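Long-range contact in 3-keto-5-aminohexanoate cleavage enzyme (Ralstonia eutropha, PDB 3C6C), which probably cleaves 3-keto-5-aminohexanoate, as a metal-dependent TIM-barrel enzyme of the beta-keto acid cleavage family: residues V24-F36 and A62-G76. Sequence-based numbering, arbitrary orientation.
Sequences VILTCAVTGNAPF and ASVAHIHVRDPKTGG. With NI (nickel (II) ion), chain B.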
loop_
_atom_site.group_PDB
_atom_site.type_symbol
_atom_site.label_atom_id
_atom_site.label_comp_id
_atom_site.label_asym_id
_atom_site.label_seq_id
_atom_site.Cartn_x
_atom_site.Cartn_y
_atom_site.Cartn_z
ATOM N N VAL A 24 -24.695 -3.235 2.373
ATOM C CA VAL A 24 -23.719 -3.278 3.450
ATOM C C VAL A 24 -24.368 -3.785 4.731
ATOM O O VAL A 24 -25.401 -3.273 5.164
ATOM C CB VAL A 24 -23.148 -1.856 3.708
ATOM C CG1 VAL A 24 -22.166 -1.837 4.909
ATOM C CG2 VAL A 24 -22.547 -1.282 2.426
ATOM N N ILE A 25 -23.782 -4.825 5.317
ATOM C CA ILE A 25 -24.285 -5.362 6.597
ATOM C C ILE A 25 -23.826 -4.419 7.695
ATOM O O ILE A 25 -22.647 -4.097 7.806
ATOM C CB ILE A 25 -23.810 -6.808 6.897
ATOM C CG1 ILE A 25 -24.254 -7.738 5.766
ATOM C CG2 ILE A 25 -24.344 -7.267 8.264
ATOM C CD1 ILE A 25 -23.694 -9.182 5.824
ATOM N N LEU A 26 -24.796 -3.978 8.484
ATOM C CA LEU A 26 -24.520 -3.106 9.645
ATOM C C LEU A 26 -24.955 -3.806 10.912
ATOM O O LEU A 26 -26.138 -4.199 11.093
ATOM C CB LEU A 26 -25.238 -1.768 9.507
ATOM C CG LEU A 26 -25.002 -0.608 10.552
ATOM C CD1 LEU A 26 -25.545 0.722 9.996
ATOM C CD2 LEU A 26 -25.610 -0.881 11.945
ATOM N N THR A 27 -23.952 -3.970 11.767
ATOM C CA THR A 27 -24.109 -4.508 13.121
ATOM C C THR A 27 -24.083 -3.368 14.134
ATOM O O THR A 27 -23.242 -2.464 14.081
ATOM C CB THR A 27 -23.015 -5.521 13.470
ATOM O OG1 THR A 27 -23.067 -6.585 12.546
ATOM C CG2 THR A 27 -23.180 -6.082 14.920
ATOM N N CYS A 28 -25.055 -3.404 15.025
ATOM C CA CYS A 28 -25.072 -2.510 16.183
ATOM C C CYS A 28 -24.742 -3.250 17.455
ATOM O O CYS A 28 -25.459 -4.179 17.851
ATOM C CB CYS A 28 -26.394 -1.797 16.334
ATOM S SG CYS A 28 -26.371 -0.454 17.542
ATOM N N ALA A 29 -23.603 -2.857 18.015
ATOM C CA ALA A 29 -23.055 -3.387 19.268
ATOM C C ALA A 29 -23.620 -2.525 20.379
ATOM O O ALA A 29 -23.148 -1.437 20.639
ATOM C CB ALA A 29 -21.513 -3.350 19.263
ATOM N N VAL A 30 -24.683 -3.027 21.009
ATOM C CA VAL A 30 -25.593 -2.167 21.772
ATOM C C VAL A 30 -25.117 -1.744 23.176
ATOM O O VAL A 30 -25.586 -0.719 23.698
ATOM C CB VAL A 30 -27.032 -2.739 21.858
ATOM C CG1 VAL A 30 -27.685 -2.754 20.459
ATOM C CG2 VAL A 30 -27.033 -4.116 22.517
ATOM N N THR A 31 -24.202 -2.497 23.803
ATOM C CA THR A 31 -23.803 -2.102 25.177
ATOM C C THR A 31 -22.366 -2.466 25.576
ATOM O O THR A 31 -21.681 -1.699 26.227
ATOM C CB THR A 31 -24.844 -2.619 26.236
ATOM O OG1 THR A 31 -24.596 -1.963 27.486
ATOM C CG2 THR A 31 -24.823 -4.160 26.417
ATOM N N GLY A 32 -21.953 -3.678 25.239
ATOM C CA GLY A 32 -20.642 -4.145 25.583
ATOM C C GLY A 32 -20.471 -4.376 27.067
ATOM O O GLY A 32 -21.426 -4.440 27.817
ATOM N N ASN A 33 -19.206 -4.481 27.465
ATOM C CA ASN A 33 -18.874 -4.729 28.881
ATOM C C ASN A 33 -17.814 -3.767 29.438
ATOM O O ASN A 33 -17.346 -3.935 30.551
ATOM C CB ASN A 33 -18.475 -6.183 29.120
ATOM C CG ASN A 33 -19.697 -7.115 29.340
ATOM O OD1 ASN A 33 -19.740 -8.215 28.798
ATOM N ND2 ASN A 33 -20.706 -6.640 30.079
ATOM N N ALA A 34 -17.450 -2.745 28.671
ATOM C CA ALA A 34 -16.618 -1.656 29.220
ATOM C C ALA A 34 -17.367 -1.006 30.394
ATOM O O ALA A 34 -18.581 -0.945 30.417
ATOM C CB ALA A 34 -16.268 -0.624 28.143
ATOM N N PRO A 35 -16.635 -0.512 31.391
ATOM C CA PRO A 35 -17.281 0.115 32.559
ATOM C C PRO A 35 -18.406 1.109 32.239
ATOM O O PRO A 35 -18.297 1.972 31.360
ATOM C CB PRO A 35 -16.104 0.814 33.251
ATOM C CG PRO A 35 -14.924 -0.081 32.940
ATOM C CD PRO A 35 -15.159 -0.474 31.484
ATOM N N PHE A 36 -19.477 0.964 32.997
ATOM C CA PHE A 36 -20.655 1.848 32.893
ATOM C C PHE A 36 -20.243 3.256 33.316
ATOM O O PHE A 36 -19.722 3.464 34.408
ATOM C CB PHE A 36 -21.818 1.283 33.766
ATOM C CG PHE A 36 -23.020 2.170 33.903
ATOM C CD1 PHE A 36 -23.487 2.940 32.853
ATOM C CD2 PHE A 36 -23.727 2.191 35.108
ATOM C CE1 PHE A 36 -24.625 3.727 33.003
ATOM C CE2 PHE A 36 -24.850 2.980 35.274
ATOM C CZ PHE A 36 -25.313 3.753 34.224
ATOM N N ALA A 62 -30.534 -1.400 11.335
ATOM C CA ALA A 62 -29.453 -2.365 11.616
ATOM C C ALA A 62 -29.820 -3.775 11.144
ATOM O O ALA A 62 -30.960 -4.220 11.269
ATOM C CB ALA A 62 -29.051 -2.361 13.092
ATOM N N SER A 63 -28.809 -4.452 10.619
ATOM C CA SER A 63 -28.943 -5.814 10.084
ATOM C C SER A 63 -28.817 -6.864 11.195
ATOM O O SER A 63 -29.467 -7.907 11.167
ATOM C CB SER A 63 -27.862 -6.116 9.034
ATOM O OG SER A 63 -27.576 -4.997 8.196
ATOM N N VAL A 64 -27.915 -6.558 12.116
ATOM C CA VAL A 64 -27.465 -7.446 13.178
ATOM C C VAL A 64 -27.304 -6.655 14.482
ATOM O O VAL A 64 -26.884 -5.481 14.459
ATOM C CB VAL A 64 -26.077 -8.125 12.810
ATOM C CG1 VAL A 64 -25.679 -9.187 13.853
ATOM C CG2 VAL A 64 -26.091 -8.753 11.378
ATOM N N ALA A 65 -27.615 -7.309 15.597
ATOM C CA ALA A 65 -27.355 -6.794 16.959
ATOM C C ALA A 65 -26.308 -7.659 17.651
ATOM O O ALA A 65 -26.496 -8.877 17.785
ATOM C CB ALA A 65 -28.644 -6.751 17.810
ATOM N N HIS A 66 -25.236 -7.011 18.070
ATOM C CA HIS A 66 -24.184 -7.643 18.879
ATOM C C HIS A 66 -24.438 -7.339 20.351
ATOM O O HIS A 66 -24.511 -6.192 20.784
ATOM C CB HIS A 66 -22.791 -7.208 18.426
ATOM C CG HIS A 66 -21.680 -7.767 19.259
ATOM N ND1 HIS A 66 -21.272 -9.085 19.188
ATOM C CD2 HIS A 66 -20.936 -7.198 20.238
ATOM C CE1 HIS A 66 -20.273 -9.278 20.040
ATOM N NE2 HIS A 66 -20.050 -8.145 20.686
ATOM N N ILE A 67 -24.600 -8.422 21.104
ATOM C CA ILE A 67 -25.136 -8.405 22.462
ATOM C C ILE A 67 -24.165 -8.943 23.521
ATOM O O ILE A 67 -23.554 -10.013 23.372
ATOM C CB ILE A 67 -26.430 -9.277 22.497
ATOM C CG1 ILE A 67 -27.534 -8.642 21.655
ATOM C CG2 ILE A 67 -26.890 -9.571 23.940
ATOM C CD1 ILE A 67 -28.583 -9.685 21.214
ATOM N N HIS A 68 -23.996 -8.110 24.530
ATOM C CA HIS A 68 -23.414 -8.473 25.827
ATOM C C HIS A 68 -24.518 -8.301 26.851
ATOM O O HIS A 68 -25.531 -7.654 26.608
ATOM C CB HIS A 68 -22.299 -7.518 26.263
ATOM C CG HIS A 68 -21.014 -7.656 25.511
ATOM N ND1 HIS A 68 -19.833 -8.017 26.119
ATOM C CD2 HIS A 68 -20.717 -7.419 24.215
ATOM C CE1 HIS A 68 -18.870 -8.039 25.217
ATOM N NE2 HIS A 68 -19.380 -7.682 24.052
ATOM N N VAL A 69 -24.283 -8.865 28.018
ATOM C CA VAL A 69 -25.134 -8.617 29.189
ATOM C C VAL A 69 -24.294 -8.012 30.297
ATOM O O VAL A 69 -23.064 -8.130 30.302
ATOM C CB VAL A 69 -25.865 -9.910 29.699
ATOM C CG1 VAL A 69 -26.863 -10.365 28.638
ATOM C CG2 VAL A 69 -24.884 -11.013 30.097
ATOM N N ARG A 70 -24.977 -7.291 31.180
ATOM C CA ARG A 70 -24.356 -6.609 32.302
ATOM C C ARG A 70 -25.021 -7.031 33.604
ATOM O O ARG A 70 -26.193 -7.438 33.635
ATOM C CB ARG A 70 -24.480 -5.084 32.123
ATOM C CG ARG A 70 -23.601 -4.499 31.027
ATOM C CD ARG A 70 -23.822 -2.980 30.864
ATOM N NE ARG A 70 -22.964 -2.454 29.805
ATOM C CZ ARG A 70 -21.740 -1.969 29.985
ATOM N NH1 ARG A 70 -21.189 -1.945 31.203
ATOM N NH2 ARG A 70 -21.043 -1.529 28.946
ATOM N N ASP A 71 -24.272 -6.948 34.686
ATOM C CA ASP A 71 -24.878 -7.189 36.004
ATOM C C ASP A 71 -25.980 -6.163 36.213
ATOM O O ASP A 71 -25.679 -4.975 36.262
ATOM C CB ASP A 71 -23.837 -7.054 37.113
ATOM C CG ASP A 71 -24.434 -7.265 38.505
ATOM O OD1 ASP A 71 -25.534 -6.748 38.810
ATOM O OD2 ASP A 71 -23.785 -7.972 39.281
ATOM N N PRO A 72 -27.246 -6.624 36.335
ATOM C CA PRO A 72 -28.414 -5.765 36.154
ATOM C C PRO A 72 -28.459 -4.753 37.232
ATOM O O PRO A 72 -29.187 -3.776 37.131
ATOM C CB PRO A 72 -29.612 -6.706 36.284
ATOM C CG PRO A 72 -29.083 -8.075 36.109
ATOM C CD PRO A 72 -27.618 -8.043 36.475
ATOM N N LYS A 73 -27.655 -5.019 38.243
ATOM C CA LYS A 73 -27.522 -4.120 39.371
ATOM C C LYS A 73 -26.571 -3.049 38.954
ATOM O O LYS A 73 -26.967 -1.908 38.640
ATOM C CB LYS A 73 -26.901 -4.806 40.600
ATOM C CG LYS A 73 -27.871 -5.592 41.481
ATOM C CD LYS A 73 -27.105 -6.362 42.564
ATOM C CE LYS A 73 -28.019 -7.339 43.317
ATOM N NZ LYS A 73 -27.324 -8.081 44.427
ATOM N N THR A 74 -25.309 -3.496 38.941
ATOM C CA THR A 74 -24.091 -2.646 38.935
ATOM C C THR A 74 -23.646 -2.128 37.584
ATOM O O THR A 74 -22.795 -1.262 37.501
ATOM C CB THR A 74 -22.858 -3.379 39.492
ATOM O OG1 THR A 74 -22.422 -4.388 38.551
ATOM C CG2 THR A 74 -23.131 -4.007 40.877
ATOM N N GLY A 75 -24.207 -2.688 36.544
ATOM C CA GLY A 75 -23.837 -2.302 35.185
ATOM C C GLY A 75 -22.488 -2.827 34.798
ATOM O O GLY A 75 -21.998 -2.563 33.700
ATOM N N GLY A 76 -21.908 -3.579 35.722
ATOM C CA GLY A 76 -20.655 -4.323 35.518
ATOM C C GLY A 76 -20.762 -5.520 34.586
ATOM O O GLY A 76 -21.833 -5.944 34.179
HETATM NI NI NI B . -18.339 -7.442 21.982
HETATM O O HOH W 1 -23.140 -5.137 22.980
HETATM O O HOH W 2 -21.650 -10.117 28.356
HETATM O O HOH W 3 -16.535 -6.960 23.125
HETATM O O HOH W 4 -17.518 -9.375 21.933
HETATM O O HOH W 5 -16.816 -7.283 20.139
#
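With CG anti to its carbonyl carbon (chi1 -71°) and the chain extended from CG to NE, R70 drives its guanidinium into the loop T31-A34, while H68, rotated the same way about chi1 (-73°), lays its ring against G32 and N33. Both lie in the C-terminal half of strand 64-70, which pairs in parallel with strand 23-29 and is connected to it by helix 47-60, a beta-alpha-beta unit of the TIM barrel. In the paired region C28 N donates to V64 O (2.8 Å) and C28 O accepts from H66 N. L26 O takes two donors, S63 N and V64 N, and S63 OG accepts from L26 N while also bonding A301 O. V30 N donates the last backbone bond of the pairing to H66 O, and a water links that same oxygen to G32 N.

Around R70, in-plane partners fix the orientation of the guanidinium: NE meets T31 OG1, which also bonds P44 O, and NH2 meets T31 O. R70 NH1 and NH2 both grip A34 O end-on, each at 2.9 Å. NH1 adds G75 O of its own hairpin.

The H68 ring has G32 CA over one face (3.7 Å from the ring centroid). H66 NE2 also binds the nickel; E269 and three waters complete the site at the C-terminal ends of the strands. N33 is a second-shell residue: its amide, nearly perpendicular to the imidazole (83°), sends ND2 to V69 O at 2.8 Å. Its OD1 receives H68 ND1 at 2.7 Å, within the ring plane but from above the amide carbonyl plane, which helps set the ring's rotation, with H68 NE2 2.3 Å from the nickel.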